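Local coordinates for single-stranded-DNA-specific exonuclease RecJ (Thermus thermophilus, PDB 2ZXR), which degrades single-stranded DNA as an exonuclease in the 5' to 3' direction, needing divalent metal ions such as magnesium or manganese, at residues E379-A384 with L389-H394; V603-E608 with F636-R641. All coordinates share one frame; numbering follows the deposited sequence.

Contacts 1 and 2 sit in two separate parts of the single RecJ chain, with centres about 53 Å apart and nearest atoms about 35 Å apart, so neither touches the other. Contact 1 falls within the DHHA1 domain and joins a short helix to an edge strand; contact 2 falls within the C-terminal domain and joins the end of a helix to the loop leaving a sheet. Both lie away from the magnesium site of Asp84, Asp136, His160, His161 and Asp221. They share one device: a tyrosine reaches across with its hydroxyl and takes an N-H bond, from an arginine side chain in contact 1 and from the backbone in contact 2.

Contact 1: E379-A384 with L389-H394; sequences EALRSA and LRYGGH
Leu381 and Arg382, successive residues of helix 377-383, meet the ring of Tyr391 on strand 390-393. Ahead of them, Glu379 stays clear of the strand; its OE2 forms a salt bridge of 2.6 Å with Arg382 NH1, one helical turn on. Ala380 turns to another neighbour, Tyr417 of helix 407-419. Leu381 then lies alongside the tyrosine, the two side chains running antiparallel along their flanks. Leu381 CB comes 3.5 Å from Tyr391 CD2, while Leu381 CD1 lies 3.9 Å from Tyr391 CB; the leucine backbone O sits over one face of the ring. Beyond Leu381, Phe360, Ala398 and Phe400 continue the apolar packing onto the sheet.

This is helix-on-sheet packing in the DHHA1 domain, where strand 390-393 forms one margin of a mixed five-stranded sheet, antiparallel to 397-401. Tyr391 opens a Tyr-Gly-Gly-His run, and a backbone bond between His394 and Val378 ties the end of this run to the start of the helix.

Arg382 supplies the polar half. CG is anti to the backbone N (chi1 179°), and a bend at chi3 turns the guanidinium so that NE faces the tyrosine. Arg382 NE donates to Tyr391 OH over 3.0 Å in a straight bond, 180° at the hydrogen. The hydroxyl lies in the guanidinium plane, while that plane is turned 61° from the ring. Gripped at both NE and NH1, the guanidinium is probably limited in its rotation; Tyr391 OH also has a weak bond to Glu385 OE1. Ser383, on the far side of the helix, bonds back through OG to Ala380 O at 2.7 Å.

Contact 2: V603-E608 with F636-R641; sequences VALGRE and FAYERR
Tyr638 OH is held by two groups of the backbone: Leu605 N donates to it over 3.0 Å, with 162° at the hydrogen, and Leu544 O makes a weak hydrogen bond from outside the two segments. The tyrosine stands on the last turn of helix 624-639, which ends in a Schellman motif at Arg641, where phi turns positive and N bonds back to Tyr638 O. Its partner is the loop that follows strand 601-603 of the parallel sheet in the RecJ C-terminal domain, so the contact fastens the helix end over the exit of that strand.

Both faces of the ring are occupied. Leu605 lays CD1 over one of them in a CH-pi contact, 3.8 Å from the Tyr638 ring centroid and 17° off the normal, while its CB and CG follow the ring toward CZ and CE2. On the opposite face, Arg641 NH2 sits off-centre, 3.3 Å above the Tyr638 ring plane, as the arginine folds back from the Schellman turn. A chi1 of 179° swings the Tyr638 ring opposite the backbone N and out from the helix, bringing the hydroxyl to the loop, where Ala604 CA lies 3.3 Å from Tyr638 OH. Phe646 and Pro543 add to the packing around the tyrosine. Val603 O approaches Tyr638 CE2 edge-on, 3.4 Å away.

Contact 1: E379-A384 with L389-H394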
ATOM      1  N   GLU A 379      19.128  -4.314  14.081  1.00 31.22           N
ATOM      2  CA  GLU A 379      19.893  -3.583  15.090  1.00 31.88           C
ATOM      3  C   GLU A 379      19.524  -4.117  16.482  1.00 31.00           C
ATOM      4  O   GLU A 379      20.337  -4.098  17.396  1.00 31.11           O
ATOM      5  CB  GLU A 379      19.627  -2.067  15.007  1.00 32.85           C
ATOM      6  CG  GLU A 379      20.298  -1.369  13.822  1.00 36.32           C
ATOM      7  CD  GLU A 379      21.822  -1.571  13.783  1.00 38.57           C
ATOM      8  OE1 GLU A 379      22.505  -1.216  14.775  1.00 39.77           O
ATOM      9  OE2 GLU A 379      22.339  -2.089  12.756  1.00 40.29           O
ATOM     10  N   ALA A 380      18.296  -4.598  16.636  1.00 30.34           N
ATOM     11  CA  ALA A 380      17.860  -5.156  17.919  1.00 29.16           C
ATOM     12  C   ALA A 380      18.653  -6.451  18.171  1.00 29.26           C
ATOM     13  O   ALA A 380      19.073  -6.735  19.301  1.00 28.31           O
ATOM     14  CB  ALA A 380      16.374  -5.446  17.882  1.00 28.97           C
ATOM     15  N   LEU A 381      18.874  -7.218  17.108  1.00 27.94           N
ATOM     16  CA  LEU A 381      19.641  -8.446  17.224  1.00 28.69           C
ATOM     17  C   LEU A 381      21.091  -8.070  17.506  1.00 30.11           C
ATOM     18  O   LEU A 381      21.780  -8.736  18.286  1.00 28.75           O
ATOM     19  CB  LEU A 381      19.567  -9.276  15.934  1.00 25.12           C
ATOM     20  CG  LEU A 381      18.189  -9.845  15.559  1.00 24.95           C
ATOM     21  CD1 LEU A 381      18.346 -10.805  14.350  1.00 22.64           C
ATOM     22  CD2 LEU A 381      17.576 -10.584  16.757  1.00 22.75           C
ATOM     23  N   ARG A 382      21.557  -7.003  16.859  1.00 31.63           N
ATOM     24  CA  ARG A 382      22.930  -6.561  17.078  1.00 32.95           C
ATOM     25  C   ARG A 382      23.141  -6.252  18.555  1.00 32.54           C
ATOM     26  O   ARG A 382      24.157  -6.616  19.113  1.00 34.22           O
ATOM     27  CB  ARG A 382      23.240  -5.321  16.237  1.00 34.72           C
ATOM     28  CG  ARG A 382      24.650  -4.775  16.410  1.00 38.60           C
ATOM     29  CD  ARG A 382      25.084  -4.102  15.122  1.00 42.00           C
ATOM     30  NE  ARG A 382      24.890  -5.046  14.018  1.00 46.18           N
ATOM     31  CZ  ARG A 382      24.649  -4.702  12.753  1.00 46.57           C
ATOM     32  NH1 ARG A 382      24.573  -3.421  12.423  1.00 47.17           N
ATOM     33  NH2 ARG A 382      24.468  -5.645  11.824  1.00 46.64           N
ATOM     34  N   SER A 383      22.174  -5.611  19.195  1.00 32.50           N
ATOM     35  CA  SER A 383      22.311  -5.276  20.608  1.00 32.83           C
ATOM     36  C   SER A 383      22.486  -6.516  21.474  1.00 33.24           C
ATOM     37  O   SER A 383      23.000  -6.426  22.579  1.00 34.45           O
ATOM     38  CB  SER A 383      21.098  -4.467  21.110  1.00 32.89           C
ATOM     39  OG  SER A 383      19.962  -5.283  21.387  1.00 33.85           O
ATOM     40  N   ALA A 384      22.058  -7.674  20.983  1.00 33.31           N
ATOM     41  CA  ALA A 384      22.191  -8.920  21.745  1.00 32.97           C
ATOM     42  C   ALA A 384      23.062  -9.946  21.001  1.00 32.77           C
ATOM     43  O   ALA A 384      22.970 -11.145  21.272  1.00 31.00           O
ATOM     44  CB  ALA A 384      20.805  -9.507  21.977  1.00 33.85           C
ATOM     45  N   LEU A 389      24.346 -17.395  17.481  1.00 33.30           N
ATOM     46  CA  LEU A 389      25.258 -18.205  16.697  1.00 33.30           C
ATOM     47  C   LEU A 389      25.493 -17.507  15.362  1.00 34.47           C
ATOM     48  O   LEU A 389      26.543 -17.663  14.727  1.00 34.36           O
ATOM     49  CB  LEU A 389      24.660 -19.599  16.471  1.00 31.60           C
ATOM     50  CG  LEU A 389      24.496 -20.375  17.774  1.00 32.26           C
ATOM     51  CD1 LEU A 389      23.779 -21.698  17.522  1.00 30.82           C
ATOM     52  CD2 LEU A 389      25.909 -20.608  18.391  1.00 30.95           C
ATOM     53  N   ARG A 390      24.496 -16.743  14.930  1.00 34.73           N
ATOM     54  CA  ARG A 390      24.584 -16.000  13.681  1.00 35.86           C
ATOM     55  C   ARG A 390      23.271 -15.265  13.511  1.00 36.15           C
ATOM     56  O   ARG A 390      22.250 -15.654  14.099  1.00 36.34           O
ATOM     57  CB  ARG A 390      24.791 -16.942  12.504  1.00 37.73           C
ATOM     58  CG  ARG A 390      23.847 -18.116  12.524  1.00 40.42           C
ATOM     59  CD  ARG A 390      23.455 -18.517  11.134  1.00 42.70           C
ATOM     60  NE  ARG A 390      22.003 -18.464  10.951  1.00 45.47           N
ATOM     61  CZ  ARG A 390      21.241 -19.528  10.696  1.00 46.52           C
ATOM     62  NH1 ARG A 390      21.797 -20.732  10.599  1.00 47.21           N
ATOM     63  NH2 ARG A 390      19.925 -19.389  10.520  1.00 46.22           N
ATOM     64  N   TYR A 391      23.299 -14.196  12.723  1.00 35.39           N
ATOM     65  CA  TYR A 391      22.098 -13.408  12.481  1.00 34.97           C
ATOM     66  C   TYR A 391      22.302 -12.488  11.285  1.00 34.69           C
ATOM     67  O   TYR A 391      23.443 -12.232  10.864  1.00 34.19           O
ATOM     68  CB  TYR A 391      21.757 -12.565  13.705  1.00 34.17           C
ATOM     69  CG  TYR A 391      22.655 -11.361  13.921  1.00 35.12           C
ATOM     70  CD1 TYR A 391      23.975 -11.509  14.356  1.00 35.40           C
ATOM     71  CD2 TYR A 391      22.168 -10.066  13.731  1.00 35.47           C
ATOM     72  CE1 TYR A 391      24.785 -10.397  14.603  1.00 35.31           C
ATOM     73  CE2 TYR A 391      22.964  -8.939  13.974  1.00 35.05           C
ATOM     74  CZ  TYR A 391      24.269  -9.110  14.413  1.00 35.79           C
ATOM     75  OH  TYR A 391      25.048  -7.996  14.673  1.00 35.88           O
ATOM     76  N   GLY A 392      21.194 -11.987  10.757  1.00 33.44           N
ATOM     77  CA  GLY A 392      21.252 -11.078   9.631  1.00 32.99           C
ATOM     78  C   GLY A 392      19.871 -10.527   9.337  1.00 32.45           C
ATOM     79  O   GLY A 392      18.885 -11.020   9.875  1.00 32.78           O
ATOM     80  N   GLY A 393      19.798  -9.501   8.492  1.00 31.44           N
ATOM     81  CA  GLY A 393      18.508  -8.934   8.158  1.00 30.50           C
ATOM     82  C   GLY A 393      18.546  -7.429   7.981  1.00 30.44           C
ATOM     83  O   GLY A 393      19.619  -6.836   7.834  1.00 29.34           O
ATOM     84  N   HIS A 394      17.367  -6.820   8.015  1.00 29.53           N
ATOM     85  CA  HIS A 394      17.225  -5.391   7.832  1.00 29.38           C
ATOM     86  C   HIS A 394      16.283  -4.819   8.879  1.00 29.73           C
ATOM     87  O   HIS A 394      15.959  -5.477   9.869  1.00 29.11           O
ATOM     88  CB  HIS A 394      16.690  -5.084   6.417  1.00 29.62           C
ATOM     89  CG  HIS A 394      15.437  -5.834   6.061  1.00 30.32           C
ATOM     90  ND1 HIS A 394      15.452  -7.119   5.546  1.00 31.57           N
ATOM     91  CD2 HIS A 394      14.133  -5.493   6.171  1.00 29.39           C
ATOM     92  CE1 HIS A 394      14.211  -7.532   5.357  1.00 29.41           C
ATOM     93  NE2 HIS A 394      13.392  -6.563   5.729  1.00 29.24           N
TER

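Contact 2: V603-E608 with F636-R641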
ATOM      1  N   VAL A 603     -13.573  32.290  12.128  1.00 22.94           N
ATOM      2  CA  VAL A 603     -14.531  32.315  11.057  1.00 22.36           C
ATOM      3  C   VAL A 603     -15.766  31.501  11.315  1.00 23.87           C
ATOM      4  O   VAL A 603     -15.700  30.356  11.754  1.00 24.55           O
ATOM      5  CB  VAL A 603     -13.867  31.831   9.752  1.00 21.76           C
ATOM      6  CG1 VAL A 603     -14.845  31.915   8.589  1.00 18.72           C
ATOM      7  CG2 VAL A 603     -12.606  32.646   9.496  1.00 19.77           C
ATOM      8  N   ALA A 604     -16.902  32.120  11.052  1.00 24.71           N
ATOM      9  CA  ALA A 604     -18.182  31.464  11.209  1.00 26.19           C
ATOM     10  C   ALA A 604     -18.839  31.572   9.832  1.00 27.61           C
ATOM     11  O   ALA A 604     -18.489  32.442   9.031  1.00 26.52           O
ATOM     12  CB  ALA A 604     -19.023  32.186  12.265  1.00 25.91           C
ATOM     13  N   LEU A 605     -19.766  30.674   9.545  1.00 29.98           N
ATOM     14  CA  LEU A 605     -20.458  30.722   8.267  1.00 33.41           C
ATOM     15  C   LEU A 605     -21.898  30.958   8.619  1.00 35.94           C
ATOM     16  O   LEU A 605     -22.487  32.003   8.321  1.00 36.11           O
ATOM     17  CB  LEU A 605     -20.344  29.390   7.544  1.00 31.11           C
ATOM     18  CG  LEU A 605     -18.939  28.965   7.148  1.00 30.30           C
ATOM     19  CD1 LEU A 605     -19.007  27.530   6.622  1.00 28.30           C
ATOM     20  CD2 LEU A 605     -18.373  29.946   6.120  1.00 26.96           C
ATOM     21  N   GLY A 606     -22.440  29.956   9.287  1.00 39.74           N
ATOM     22  CA  GLY A 606     -23.812  30.006   9.705  1.00 46.11           C
ATOM     23  C   GLY A 606     -24.456  28.649   9.890  1.00 49.85           C
ATOM     24  O   GLY A 606     -23.788  27.620  10.073  1.00 50.12           O
ATOM     25  N   ARG A 607     -25.783  28.685   9.858  1.00 53.63           N
ATOM     26  CA  ARG A 607     -26.637  27.522  10.021  1.00 56.99           C
ATOM     27  C   ARG A 607     -27.771  27.745   9.015  1.00 58.23           C
ATOM     28  O   ARG A 607     -28.360  26.790   8.484  1.00 59.23           O
ATOM     29  CB  ARG A 607     -27.168  27.475  11.464  1.00 58.96           C
ATOM     30  CG  ARG A 607     -27.926  26.208  11.843  1.00 61.53           C
ATOM     31  CD  ARG A 607     -27.116  24.957  11.530  1.00 63.84           C
ATOM     32  NE  ARG A 607     -27.171  24.632  10.106  1.00 65.92           N
ATOM     33  CZ  ARG A 607     -26.568  23.585   9.551  1.00 67.11           C
ATOM     34  NH1 ARG A 607     -25.851  22.752  10.301  1.00 67.84           N
ATOM     35  NH2 ARG A 607     -26.693  23.361   8.247  1.00 68.10           N
ATOM     36  N   GLU A 608     -28.055  29.025   8.761  1.00 58.87           N
ATOM     37  CA  GLU A 608     -29.083  29.450   7.801  1.00 58.91           C
ATOM     38  C   GLU A 608     -28.498  30.632   7.020  1.00 57.76           C
ATOM     39  O   GLU A 608     -29.189  31.279   6.228  1.00 58.17           O
ATOM     40  CB  GLU A 608     -30.373  29.890   8.515  1.00 60.24           C
ATOM     41  CG  GLU A 608     -30.906  28.895   9.546  1.00 62.17           C
ATOM     42  CD  GLU A 608     -30.093  28.903  10.835  1.00 63.30           C
ATOM     43  OE1 GLU A 608     -30.333  28.033  11.705  1.00 64.17           O
ATOM     44  OE2 GLU A 608     -29.217  29.787  10.977  1.00 63.85           O
ATOM     45  N   PHE A 636     -16.762  20.460   5.874  1.00 23.98           N
ATOM     46  CA  PHE A 636     -16.324  19.401   6.788  1.00 23.54           C
ATOM     47  C   PHE A 636     -15.394  19.962   7.852  1.00 23.58           C
ATOM     48  O   PHE A 636     -15.605  19.719   9.032  1.00 22.74           O
ATOM     49  CB  PHE A 636     -15.598  18.263   6.043  1.00 23.31           C
ATOM     50  CG  PHE A 636     -14.975  17.239   6.962  1.00 23.88           C
ATOM     51  CD1 PHE A 636     -15.762  16.274   7.600  1.00 24.91           C
ATOM     52  CD2 PHE A 636     -13.606  17.284   7.250  1.00 24.96           C
ATOM     53  CE1 PHE A 636     -15.199  15.376   8.519  1.00 24.42           C
ATOM     54  CE2 PHE A 636     -13.029  16.393   8.163  1.00 24.47           C
ATOM     55  CZ  PHE A 636     -13.827  15.435   8.802  1.00 24.15           C
ATOM     56  N   ALA A 637     -14.359  20.698   7.430  1.00 23.50           N
ATOM     57  CA  ALA A 637     -13.414  21.276   8.384  1.00 24.20           C
ATOM     58  C   ALA A 637     -14.096  22.300   9.287  1.00 24.43           C
ATOM     59  O   ALA A 637     -13.706  22.457  10.446  1.00 24.86           O
ATOM     60  CB  ALA A 637     -12.221  21.930   7.663  1.00 25.14           C
ATOM     61  N   TYR A 638     -15.092  23.000   8.757  1.00 24.68           N
ATOM     62  CA  TYR A 638     -15.817  23.981   9.571  1.00 26.31           C
ATOM     63  C   TYR A 638     -16.552  23.257  10.697  1.00 27.12           C
ATOM     64  O   TYR A 638     -16.342  23.564  11.873  1.00 25.83           O
ATOM     65  CB  TYR A 638     -16.814  24.774   8.716  1.00 25.82           C
ATOM     66  CG  TYR A 638     -17.611  25.783   9.510  1.00 26.77           C
ATOM     67  CD1 TYR A 638     -18.968  25.584   9.765  1.00 25.49           C
ATOM     68  CD2 TYR A 638     -17.007  26.946  10.006  1.00 25.85           C
ATOM     69  CE1 TYR A 638     -19.715  26.515  10.488  1.00 26.28           C
ATOM     70  CE2 TYR A 638     -17.735  27.880  10.730  1.00 26.75           C
ATOM     71  CZ  TYR A 638     -19.098  27.664  10.970  1.00 27.17           C
ATOM     72  OH  TYR A 638     -19.841  28.601  11.679  1.00 28.56           O
ATOM     73  N   GLU A 639     -17.397  22.287  10.337  1.00 28.44           N
ATOM     74  CA  GLU A 639     -18.156  21.510  11.320  1.00 30.83           C
ATOM     75  C   GLU A 639     -17.253  20.811  12.352  1.00 31.44           C
ATOM     76  O   GLU A 639     -17.593  20.709  13.530  1.00 30.21           O
ATOM     77  CB  GLU A 639     -19.044  20.462  10.612  1.00 33.81           C
ATOM     78  CG  GLU A 639     -20.028  21.076   9.587  1.00 39.34           C
ATOM     79  CD  GLU A 639     -20.923  20.048   8.852  1.00 42.50           C
ATOM     80  OE1 GLU A 639     -21.667  20.473   7.924  1.00 43.17           O
ATOM     81  OE2 GLU A 639     -20.889  18.832   9.199  1.00 44.35           O
ATOM     82  N   ARG A 640     -16.088  20.347  11.921  1.00 32.21           N
ATOM     83  CA  ARG A 640     -15.173  19.669  12.837  1.00 33.33           C
ATOM     84  C   ARG A 640     -14.257  20.649  13.580  1.00 32.85           C
ATOM     85  O   ARG A 640     -13.410  20.230  14.365  1.00 32.75           O
ATOM     86  CB  ARG A 640     -14.302  18.671  12.052  1.00 36.31           C
ATOM     87  CG  ARG A 640     -13.671  17.567  12.875  1.00 39.32           C
ATOM     88  CD  ARG A 640     -14.398  16.232  12.683  1.00 43.00           C
ATOM     89  NE  ARG A 640     -15.845  16.317  12.917  1.00 46.43           N
ATOM     90  CZ  ARG A 640     -16.737  16.813  12.051  1.00 47.94           C
ATOM     91  NH1 ARG A 640     -16.347  17.277  10.866  1.00 47.92           N
ATOM     92  NH2 ARG A 640     -18.030  16.858  12.375  1.00 48.43           N
ATOM     93  N   ARG A 641     -14.407  21.945  13.327  1.00 32.98           N
ATOM     94  CA  ARG A 641     -13.547  22.941  13.975  1.00 33.04           C
ATOM     95  C   ARG A 641     -12.083  22.573  13.764  1.00 31.63           C
ATOM     96  O   ARG A 641     -11.294  22.581  14.694  1.00 31.62           O
ATOM     97  CB  ARG A 641     -13.826  23.011  15.485  1.00 34.70           C
ATOM     98  CG  ARG A 641     -14.860  24.042  15.906  1.00 37.99           C
ATOM     99  CD  ARG A 641     -16.253  23.581  15.609  1.00 42.06           C
ATOM    100  NE  ARG A 641     -16.918  24.434  14.627  1.00 45.99           N
ATOM    101  CZ  ARG A 641     -18.199  24.308  14.289  1.00 47.31           C
ATOM    102  NH1 ARG A 641     -18.943  23.362  14.860  1.00 47.44           N
ATOM    103  NH2 ARG A 641     -18.732  25.117  13.382  1.00 46.81           N
TER